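Local coordinates for serine acetyltransferase (Entamoeba histolytica, PDB 3Q1X), which probably transfers an acetyl group to the hydroxyl of L-serine, a step of cysteine biosynthesis, and binds L-serine in the crystal, at residues E37-K40 against L41-F45; S98-R101 against T102-D106; S121-I124 against R125-G129; P128-Q131 against A132-Y136. All coordinates share one frame; numbering follows the deposited sequence.

Contact 1 (E37-K40 against L41-F45); sequences ELQK and LRKIF
Leu38 and Arg42 form the tight side of this helix turn. Leu38 CD1 lies 3.7 Å from Arg42 CG, and the two side chains cross obliquely. With Leu38 CG anti to the backbone N (chi1 -173°), the branch leans toward the next turn. Leu38 CD2 then lies over one face of the Arg42 guanidinium. Arg42 bends at chi2 and chi3 as it passes the leucine, and its NH1 bonds to Gln131 of helix 128-144. Leu41 is also closely packed. Its N donates to Glu37 O at 3.0 Å, and its CG rests 3.3 Å from Glu37 O. One turn along, Ile44 N bonds to Lys40 O at 3.0 Å. Leu41 and Ile44 both face Leu68 of helix 59-79.

Toward Gln39 and Lys43 the contact is looser and water-bridged. Water 1 sits in the guanidinium plane, at its edge. It accepts from Arg42 NH2 at 2.8 Å and donates to Gln39 OE1 at 2.7 Å. A second water accepts from Lys43 NZ and, weakly, from Gln39 NE2. Val34 N and Lys32 O also hold the two ends of the Gln39 amide, so its rotation is fixed. Lys40 NZ and Lys43 NZ are 4.5 Å apart. The salt bridge from Lys40 to Glu64 may ease their repulsion. Such i to i+4 pairing is typical of an alpha helix, here helix 36-45 of the helical N-terminal domain of serine acetyltransferases.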
loop_
_atom_site.group_PDB
_atom_site.type_symbol
_atom_site.label_atom_id
_atom_site.label_comp_id
_atom_site.label_asym_id
_atom_site.label_seq_id
_atom_site.Cartn_x
_atom_site.Cartn_y
_atom_site.Cartn_z
ATOM N N GLU A 37 -7.391 -9.054 13.303
ATOM C CA GLU A 37 -7.024 -8.273 14.485
ATOM C C GLU A 37 -7.695 -6.899 14.487
ATOM O O GLU A 37 -8.239 -6.488 15.503
ATOM C CB GLU A 37 -5.504 -8.146 14.633
ATOM C CG GLU A 37 -4.753 -9.485 14.795
ATOM C CD GLU A 37 -4.291 -10.095 13.476
ATOM O OE1 GLU A 37 -4.925 -9.854 12.420
ATOM O OE2 GLU A 37 -3.275 -10.829 13.492
ATOM N N LEU A 38 -7.671 -6.216 13.340
ATOM C CA LEU A 38 -8.354 -4.932 13.186
ATOM C C LEU A 38 -9.875 -5.067 13.262
ATOM O O LEU A 38 -10.513 -4.292 13.961
ATOM C CB LEU A 38 -7.948 -4.232 11.882
ATOM C CG LEU A 38 -8.457 -2.800 11.644
ATOM C CD1 LEU A 38 -7.996 -1.828 12.746
ATOM C CD2 LEU A 38 -8.014 -2.307 10.269
ATOM N N GLN A 39 -10.432 -6.057 12.566
ATOM C CA GLN A 39 -11.879 -6.320 12.573
ATOM C C GLN A 39 -12.400 -6.437 14.008
ATOM O O GLN A 39 -13.373 -5.778 14.385
ATOM C CB GLN A 39 -12.180 -7.595 11.770
ATOM C CG GLN A 39 -13.658 -7.948 11.636
ATOM C CD GLN A 39 -14.373 -7.156 10.557
ATOM O OE1 GLN A 39 -13.790 -6.288 9.911
ATOM N NE2 GLN A 39 -15.647 -7.456 10.356
ATOM N N LYS A 40 -11.714 -7.256 14.801
ATOM C CA LYS A 40 -12.095 -7.516 16.186
ATOM C C LYS A 40 -11.885 -6.309 17.093
ATOM O O LYS A 40 -12.779 -5.951 17.851
ATOM C CB LYS A 40 -11.385 -8.764 16.727
ATOM C CG LYS A 40 -11.902 -10.087 16.141
ATOM C CD LYS A 40 -13.417 -10.052 15.975
ATOM C CE LYS A 40 -13.985 -11.361 15.462
ATOM N NZ LYS A 40 -15.317 -11.114 14.843
ATOM N N LEU A 41 -10.721 -5.669 16.999
ATOM C CA LEU A 41 -10.401 -4.550 17.877
ATOM C C LEU A 41 -11.280 -3.329 17.600
ATOM O O LEU A 41 -11.614 -2.580 18.525
ATOM C CB LEU A 41 -8.918 -4.185 17.803
ATOM C CG LEU A 41 -7.899 -5.133 18.444
ATOM C CD1 LEU A 41 -6.500 -4.852 17.925
ATOM C CD2 LEU A 41 -7.936 -5.028 19.965
ATOM N N ARG A 42 -11.659 -3.149 16.333
ATOM C CA ARG A 42 -12.614 -2.098 15.948
ATOM C C ARG A 42 -13.944 -2.253 16.711
ATOM O O ARG A 42 -14.468 -1.281 17.254
ATOM C CB ARG A 42 -12.815 -2.042 14.414
ATOM C CG ARG A 42 -11.540 -1.623 13.636
ATOM C CD ARG A 42 -11.714 -0.807 12.340
ATOM N NE ARG A 42 -12.346 -1.531 11.242
ATOM C CZ ARG A 42 -12.251 -1.246 9.935
ATOM N NH1 ARG A 42 -11.484 -0.262 9.453
ATOM N NH2 ARG A 42 -12.925 -1.989 9.082
ATOM N N LYS A 43 -14.454 -3.484 16.776
ATOM C CA LYS A 43 -15.722 -3.787 17.450
ATOM C C LYS A 43 -15.617 -3.611 18.959
ATOM O O LYS A 43 -16.530 -3.073 19.598
ATOM C CB LYS A 43 -16.195 -5.208 17.117
ATOM C CG LYS A 43 -16.737 -5.348 15.702
ATOM C CD LYS A 43 -17.316 -6.726 15.426
ATOM C CE LYS A 43 -18.143 -6.697 14.149
ATOM N NZ LYS A 43 -18.313 -8.043 13.548
ATOM N N ILE A 44 -14.492 -4.058 19.513
ATOM C CA ILE A 44 -14.232 -4.016 20.952
ATOM C C ILE A 44 -14.108 -2.586 21.483
ATOM O O ILE A 44 -14.724 -2.233 22.494
ATOM C CB ILE A 44 -12.950 -4.821 21.291
ATOM C CG1 ILE A 44 -13.129 -6.303 20.910
ATOM C CG2 ILE A 44 -12.569 -4.657 22.764
ATOM C CD1 ILE A 44 -11.833 -7.110 20.860
ATOM N N PHE A 45 -13.305 -1.771 20.802
ATOM C CA PHE A 45 -13.043 -0.400 21.238
ATOM C C PHE A 45 -14.102 0.616 20.830
ATOM O O PHE A 45 -14.367 1.550 21.581
ATOM C CB PHE A 45 -11.670 0.080 20.756
ATOM C CG PHE A 45 -10.508 -0.569 21.459
ATOM C CD1 PHE A 45 -10.487 -0.706 22.848
ATOM C CD2 PHE A 45 -9.411 -1.013 20.726
ATOM C CE1 PHE A 45 -9.395 -1.305 23.491
ATOM C CE2 PHE A 45 -8.312 -1.596 21.356
ATOM C CZ PHE A 45 -8.304 -1.744 22.741
HETATM O O HOH W 1 -14.813 -3.804 10.167
HETATM O O HOH W 2 -17.548 -9.698 11.872
#

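Contact 2 (S98-R101 against T102-D106); sequences SIKR and TLKTD
The peptide carbonyls of Ser98, Ile99 and Lys100 each take an N-H from the next turn, that of Thr102, Leu103 and Lys104 in order. These are successive i+4 to i bonds of an alpha helix, in the middle of the long helix 82-113. Leu103 N to Ile99 O is the shortest of them, at 2.7 Å, and Thr102 N to Ser98 O measures 3.0 Å. The next one along, Thr105 N to Arg101 O, is weak.

On the buried side Ile99 and Leu103 lie side by side and point the same way. Ile99 CG2 touches Leu103 CD1 at 3.9 Å. Both pack on Phe45 of helix 36-45, and Ile99 also meets helix 128-144. Lys100 and Lys104 touch through carbon, Lys100 CE to Lys104 CG at 4.2 Å. Both ammonium groups reach Asp19, and Lys104 also pairs with Glu20. Those carboxylates probably offset the two like charges.

Thr102 O takes two bonds, from Asp106 N and from Thr105 OG1. Thr105 chi1 of 72° tucks its hydroxyl between the backbone N and the carbonyl carbon. From there Thr105 OG1 meets a lone pair of Thr102 O, in the carbonyl plane, at 2.6 Å.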
loop_
_atom_site.group_PDB
_atom_site.type_symbol
_atom_site.label_atom_id
_atom_site.label_comp_id
_atom_site.label_asym_id
_atom_site.label_seq_id
_atom_site.Cartn_x
_atom_site.Cartn_y
_atom_site.Cartn_z
ATOM N N SER A 98 -6.387 0.625 29.405
ATOM C CA SER A 98 -5.462 1.753 29.242
ATOM C C SER A 98 -5.256 2.103 27.765
ATOM O O SER A 98 -5.179 3.275 27.406
ATOM C CB SER A 98 -4.121 1.519 29.953
ATOM O OG SER A 98 -3.390 0.443 29.406
ATOM N N ILE A 99 -5.176 1.082 26.916
ATOM C CA ILE A 99 -5.114 1.286 25.469
ATOM C C ILE A 99 -6.353 2.032 24.959
ATOM O O ILE A 99 -6.234 2.957 24.154
ATOM C CB ILE A 99 -4.890 -0.053 24.721
ATOM C CG1 ILE A 99 -3.527 -0.634 25.123
ATOM C CG2 ILE A 99 -5.017 0.149 23.208
ATOM C CD1 ILE A 99 -3.297 -2.069 24.706
ATOM N N LYS A 100 -7.536 1.635 25.435
ATOM C CA LYS A 100 -8.785 2.317 25.070
ATOM C C LYS A 100 -8.698 3.823 25.370
ATOM O O LYS A 100 -9.034 4.651 24.526
ATOM C CB LYS A 100 -9.981 1.689 25.801
ATOM C CG LYS A 100 -11.295 2.470 25.675
ATOM C CD LYS A 100 -11.822 2.469 24.239
ATOM C CE LYS A 100 -12.914 3.513 24.054
ATOM N NZ LYS A 100 -13.921 3.482 25.149
ATOM N N ARG A 101 -8.233 4.160 26.575
ATOM C CA ARG A 101 -8.026 5.561 26.962
ATOM C C ARG A 101 -7.031 6.257 26.025
ATOM O O ARG A 101 -7.276 7.373 25.559
ATOM C CB ARG A 101 -7.578 5.648 28.428
ATOM C CG ARG A 101 -8.678 5.242 29.406
ATOM C CD ARG A 101 -8.299 5.409 30.880
ATOM N NE ARG A 101 -7.386 4.376 31.372
ATOM C CZ ARG A 101 -7.748 3.287 32.057
ATOM N NH1 ARG A 101 -9.019 3.056 32.367
ATOM N NH2 ARG A 101 -6.822 2.425 32.445
ATOM N N THR A 102 -5.934 5.572 25.703
ATOM C CA THR A 102 -4.930 6.163 24.829
ATOM C C THR A 102 -5.483 6.374 23.421
ATOM O O THR A 102 -5.207 7.400 22.788
ATOM C CB THR A 102 -3.661 5.302 24.751
ATOM O OG1 THR A 102 -3.151 5.098 26.068
ATOM C CG2 THR A 102 -2.601 5.991 23.907
ATOM N N LEU A 103 -6.254 5.403 22.932
ATOM C CA LEU A 103 -6.819 5.495 21.581
ATOM C C LEU A 103 -7.776 6.681 21.464
ATOM O O LEU A 103 -7.864 7.312 20.408
ATOM C CB LEU A 103 -7.509 4.189 21.179
ATOM C CG LEU A 103 -6.581 3.041 20.761
ATOM C CD1 LEU A 103 -7.402 1.785 20.529
ATOM C CD2 LEU A 103 -5.770 3.378 19.510
ATOM N N LYS A 104 -8.476 6.996 22.554
ATOM C CA LYS A 104 -9.319 8.191 22.575
ATOM C C LYS A 104 -8.479 9.446 22.346
ATOM O O LYS A 104 -8.876 10.316 21.562
ATOM C CB LYS A 104 -10.111 8.293 23.884
ATOM C CG LYS A 104 -11.306 7.359 23.927
ATOM C CD LYS A 104 -12.017 7.442 25.270
ATOM C CE LYS A 104 -12.878 8.690 25.368
ATOM N NZ LYS A 104 -13.408 8.893 26.755
ATOM N N THR A 105 -7.335 9.536 23.025
ATOM C CA THR A 105 -6.437 10.692 22.856
ATOM C C THR A 105 -5.870 10.773 21.433
ATOM O O THR A 105 -5.748 11.869 20.869
ATOM C CB THR A 105 -5.269 10.727 23.882
ATOM O OG1 THR A 105 -4.301 9.712 23.576
ATOM C CG2 THR A 105 -5.766 10.566 25.326
ATOM N N ASP A 106 -5.528 9.626 20.849
ATOM C CA ASP A 106 -5.096 9.584 19.445
ATOM C C ASP A 106 -6.163 10.161 18.503
ATOM O O ASP A 106 -5.848 10.869 17.536
ATOM C CB ASP A 106 -4.739 8.153 19.024
ATOM C CG ASP A 106 -3.662 7.532 19.902
ATOM O OD1 ASP A 106 -2.733 8.247 20.345
ATOM O OD2 ASP A 106 -3.740 6.319 20.161
#

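Contact 3 (S121-I124 against R125-G129); sequences SLII and RCYPG
Arg125 N donates to Ser121 O at 3.0 Å, and Arg125 CG rests against the same oxygen at 3.1 Å. Cys126 N follows with a bond to Leu122 O, and Tyr127 N with one to Ile123 O at 3.1 Å. Tyr127 is the N-cap residue of helix 128-144, which follows.

Tyr127 folds back over the preceding turn. Ile123 CG1 stands 4.0 Å from the centroid of the Tyr127 ring, only 2° off the normal, in a CH-pi contact. Ile123 CG2 adds a touch on Tyr127 CB at 3.7 Å. The Tyr127 hydroxyl is hydrogen-bonded to Asp114, and weakly to Arg152 of the second subunit, which would steady the far end of the ring. Leu122 CD1 packs on Cys126 SG at 3.8 Å.

The Arg125 guanidinium is gripped by Pro30 O, Phe49 O, and Glu153 and Tyr79 of the second subunit, so this turn also forms part of a subunit interface. Within its own chain the turn is wedged between two helices: Ile123 faces Leu107 and Ala110 of helix 82-113, and Ile124 faces Phe49 and Phe50 of helix 47-50.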
loop_
_atom_site.group_PDB
_atom_site.type_symbol
_atom_site.label_atom_id
_atom_site.label_comp_id
_atom_site.label_asym_id
_atom_site.label_seq_id
_atom_site.Cartn_x
_atom_site.Cartn_y
_atom_site.Cartn_z
ATOM N N SER A 121 -16.176 10.222 14.122
ATOM C CA SER A 121 -16.765 9.062 13.454
ATOM C C SER A 121 -16.043 8.652 12.166
ATOM O O SER A 121 -15.899 7.467 11.924
ATOM C CB SER A 121 -18.279 9.218 13.211
ATOM O OG SER A 121 -18.571 10.126 12.178
ATOM N N LEU A 122 -15.593 9.616 11.352
ATOM C CA LEU A 122 -14.913 9.287 10.083
ATOM C C LEU A 122 -13.485 8.789 10.299
ATOM O O LEU A 122 -12.986 7.932 9.551
ATOM C CB LEU A 122 -14.901 10.484 9.125
ATOM C CG LEU A 122 -14.524 10.094 7.690
ATOM C CD1 LEU A 122 -15.558 9.112 7.108
ATOM C CD2 LEU A 122 -14.399 11.320 6.828
ATOM N N ILE A 123 -12.832 9.336 11.323
ATOM C CA ILE A 123 -11.497 8.908 11.715
ATOM C C ILE A 123 -11.524 7.465 12.195
ATOM O O ILE A 123 -10.720 6.633 11.755
ATOM C CB ILE A 123 -10.902 9.856 12.790
ATOM C CG1 ILE A 123 -10.989 11.310 12.305
ATOM C CG2 ILE A 123 -9.458 9.467 13.103
ATOM C CD1 ILE A 123 -10.445 12.352 13.287
ATOM N N ILE A 124 -12.484 7.185 13.073
ATOM C CA ILE A 124 -12.746 5.849 13.583
ATOM C C ILE A 124 -13.044 4.868 12.456
ATOM O O ILE A 124 -12.493 3.777 12.428
ATOM C CB ILE A 124 -13.909 5.867 14.596
ATOM C CG1 ILE A 124 -13.488 6.696 15.821
ATOM C CG2 ILE A 124 -14.361 4.433 14.928
ATOM C CD1 ILE A 124 -14.567 6.951 16.848
ATOM N N ARG A 125 -13.897 5.277 11.524
ATOM C CA ARG A 125 -14.347 4.378 10.473
ATOM C C ARG A 125 -13.271 4.044 9.450
ATOM O O ARG A 125 -13.202 2.914 8.987
ATOM C CB ARG A 125 -15.571 4.959 9.762
ATOM C CG ARG A 125 -16.856 4.879 10.566
ATOM C CD ARG A 125 -17.451 3.488 10.520
ATOM N NE ARG A 125 -17.741 3.081 9.150
ATOM C CZ ARG A 125 -18.105 1.857 8.782
ATOM N NH1 ARG A 125 -18.205 0.882 9.685
ATOM N NH2 ARG A 125 -18.355 1.608 7.501
ATOM N N CYS A 126 -12.427 5.011 9.086
ATOM C CA CYS A 126 -11.596 4.802 7.894
ATOM C C CYS A 126 -10.248 5.514 7.823
ATOM O O CYS A 126 -9.570 5.384 6.816
ATOM C CB CYS A 126 -12.396 5.155 6.636
ATOM S SG CYS A 126 -12.526 6.925 6.351
ATOM N N TYR A 127 -9.848 6.257 8.854
ATOM C CA TYR A 127 -8.529 6.919 8.787
ATOM C C TYR A 127 -7.415 5.880 8.971
ATOM O O TYR A 127 -7.381 5.194 9.991
ATOM C CB TYR A 127 -8.399 8.037 9.820
ATOM C CG TYR A 127 -8.805 9.418 9.318
ATOM C CD1 TYR A 127 -7.986 10.523 9.563
ATOM C CD2 TYR A 127 -9.983 9.619 8.590
ATOM C CE1 TYR A 127 -8.328 11.783 9.113
ATOM C CE2 TYR A 127 -10.346 10.894 8.134
ATOM C CZ TYR A 127 -9.502 11.969 8.392
ATOM O OH TYR A 127 -9.835 13.236 7.955
ATOM N N PRO A 128 -6.506 5.764 7.979
ATOM C CA PRO A 128 -5.542 4.657 8.002
ATOM C C PRO A 128 -4.508 4.748 9.136
ATOM O O PRO A 128 -4.135 3.724 9.719
ATOM C CB PRO A 128 -4.866 4.732 6.621
ATOM C CG PRO A 128 -5.038 6.157 6.194
ATOM C CD PRO A 128 -6.334 6.625 6.793
ATOM N N GLY A 129 -4.037 5.963 9.432
ATOM C CA GLY A 129 -3.183 6.187 10.603
ATOM C C GLY A 129 -3.824 5.648 11.874
ATOM O O GLY A 129 -3.138 5.065 12.715
#

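Contact 4 (P128-Q131 against A132-Y136); sequences PGFQ and AVIVY
Phe130, Gln131 and Ile134 carry this contact, at the N-terminal end of alpha helix 128-144. Phe130 and Ile134 are one turn apart and lie on the same flank. A chi1 of -171° places the Phe130 ring beside its own carbonyl carbon, where Ile134 can reach it. Ile134 CG1 lies over one face of that ring, 4.1 Å from its centroid and 22° off the normal. This is a CH-pi contact, displaced toward the rim. Ile134 CD1 carries on to Phe130 CE2, at 3.5 Å. Val133 meets the same ring from another direction. Its CG2 comes obliquely to Phe130 CD1 at 3.6 Å, and the two side chains cross at about a right angle. Leu103 of helix 82-113 packs on both Phe130 and Ile134, so the pair belongs to the core between helices.

Gln131 is buried, yet its amide has partners at both ends. Its chain bends at chi2 and turns back toward the start of the helix. NE2 bonds to Ile124 O of helix 120-126 and to Tyr127 O at the N-cap. OE1 takes Arg42 NH1 from helix 36-45. These bonds would hold the amide in one rotation.

The backbone bonds run from i+4 to i. Ala132 N bonds to Pro128 O at 3.0 Å and Val133 N to Gly129 O at 3.1 Å. Val135 N to Gln131 O is longer and weak. Phe130 and Ile134 are also joined through the backbone: Ile134 N donates to Phe130 O at 3.1 Å.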
loop_
_atom_site.group_PDB
_atom_site.type_symbol
_atom_site.label_atom_id
_atom_site.label_comp_id
_atom_site.label_asym_id
_atom_site.label_seq_id
_atom_site.Cartn_x
_atom_site.Cartn_y
_atom_site.Cartn_z
ATOM N N PRO A 128 -6.506 5.764 7.979
ATOM C CA PRO A 128 -5.542 4.657 8.002
ATOM C C PRO A 128 -4.508 4.748 9.136
ATOM O O PRO A 128 -4.135 3.724 9.719
ATOM C CB PRO A 128 -4.866 4.732 6.621
ATOM C CG PRO A 128 -5.038 6.157 6.194
ATOM C CD PRO A 128 -6.334 6.625 6.793
ATOM N N GLY A 129 -4.037 5.963 9.432
ATOM C CA GLY A 129 -3.183 6.187 10.603
ATOM C C GLY A 129 -3.824 5.648 11.874
ATOM O O GLY A 129 -3.138 5.065 12.715
ATOM N N PHE A 130 -5.141 5.816 11.999
ATOM C CA PHE A 130 -5.851 5.342 13.191
ATOM C C PHE A 130 -6.042 3.819 13.221
ATOM O O PHE A 130 -5.882 3.199 14.269
ATOM C CB PHE A 130 -7.168 6.083 13.412
ATOM C CG PHE A 130 -7.793 5.772 14.740
ATOM C CD1 PHE A 130 -7.184 6.193 15.922
ATOM C CD2 PHE A 130 -8.956 5.013 14.814
ATOM C CE1 PHE A 130 -7.738 5.880 17.160
ATOM C CE2 PHE A 130 -9.528 4.707 16.051
ATOM C CZ PHE A 130 -8.916 5.131 17.220
ATOM N N GLN A 131 -6.332 3.221 12.066
ATOM C CA GLN A 131 -6.421 1.760 11.980
ATOM C C GLN A 131 -5.101 1.116 12.394
ATOM O O GLN A 131 -5.070 0.138 13.138
ATOM C CB GLN A 131 -6.810 1.312 10.569
ATOM C CG GLN A 131 -7.998 2.070 9.964
ATOM C CD GLN A 131 -9.216 2.082 10.875
ATOM O OE1 GLN A 131 -9.645 1.032 11.362
ATOM N NE2 GLN A 131 -9.775 3.265 11.119
ATOM N N ALA A 132 -4.006 1.715 11.933
ATOM C CA ALA A 132 -2.663 1.234 12.226
ATOM C C ALA A 132 -2.370 1.310 13.726
ATOM O O ALA A 132 -1.882 0.354 14.316
ATOM C CB ALA A 132 -1.651 2.058 11.462
ATOM N N VAL A 133 -2.678 2.454 14.333
ATOM C CA VAL A 133 -2.378 2.662 15.749
ATOM C C VAL A 133 -3.174 1.736 16.669
ATOM O O VAL A 133 -2.635 1.292 17.676
ATOM C CB VAL A 133 -2.470 4.164 16.188
ATOM C CG1 VAL A 133 -1.437 5.001 15.446
ATOM C CG2 VAL A 133 -3.846 4.720 16.014
ATOM N N ILE A 134 -4.427 1.436 16.301
ATOM C CA ILE A 134 -5.259 0.456 17.013
ATOM C C ILE A 134 -4.547 -0.884 17.141
ATOM O O ILE A 134 -4.468 -1.461 18.224
ATOM C CB ILE A 134 -6.611 0.213 16.299
ATOM C CG1 ILE A 134 -7.541 1.420 16.412
ATOM C CG2 ILE A 134 -7.308 -1.014 16.853
ATOM C CD1 ILE A 134 -8.845 1.267 15.611
ATOM N N VAL A 135 -4.047 -1.377 16.014
ATOM C CA VAL A 135 -3.380 -2.662 15.986
ATOM C C VAL A 135 -1.998 -2.530 16.631
ATOM O O VAL A 135 -1.617 -3.370 17.438
ATOM C CB VAL A 135 -3.336 -3.240 14.560
ATOM C CG1 VAL A 135 -2.603 -4.556 14.539
ATOM C CG2 VAL A 135 -4.764 -3.399 13.996
ATOM N N TYR A 136 -1.270 -1.454 16.324
ATOM C CA TYR A 136 0.036 -1.231 16.948
ATOM C C TYR A 136 0.004 -1.299 18.485
ATOM O O TYR A 136 0.901 -1.882 19.110
ATOM C CB TYR A 136 0.672 0.107 16.532
ATOM C CG TYR A 136 1.656 0.579 17.587
ATOM C CD1 TYR A 136 2.938 0.023 17.678
ATOM C CD2 TYR A 136 1.272 1.516 18.554
ATOM C CE1 TYR A 136 3.824 0.420 18.696
ATOM C CE2 TYR A 136 2.146 1.910 19.570
ATOM C CZ TYR A 136 3.413 1.359 19.634
ATOM O OH TYR A 136 4.269 1.750 20.642
#

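How the contacts relate
All four contacts are local ones in the helical domain; contact 3 spans the junction of helices 120-126 and 128-144. Contact 4 lies where the others meet. Its centre is 11 Å from contact 1, 12 Å from contact 2 and 9 Å from contact 3. Gln131 joins two of them: NE2 lies 3.1 Å from Ile124 O of contact 3, and OE1 lies 2.9 Å from Arg42 NH1 of contact 1. Contacts 1 and 2 meet at Phe45, whose CD2 is 3.4 Å from Leu103 CD1. Contacts 2 and 3 do not touch; their nearest atoms are about 6 Å apart. Contact 3 comes nearest the ligand: the Tyr127 side chain is about 6 Å from a bound serine, against about 10 Å for Pro128.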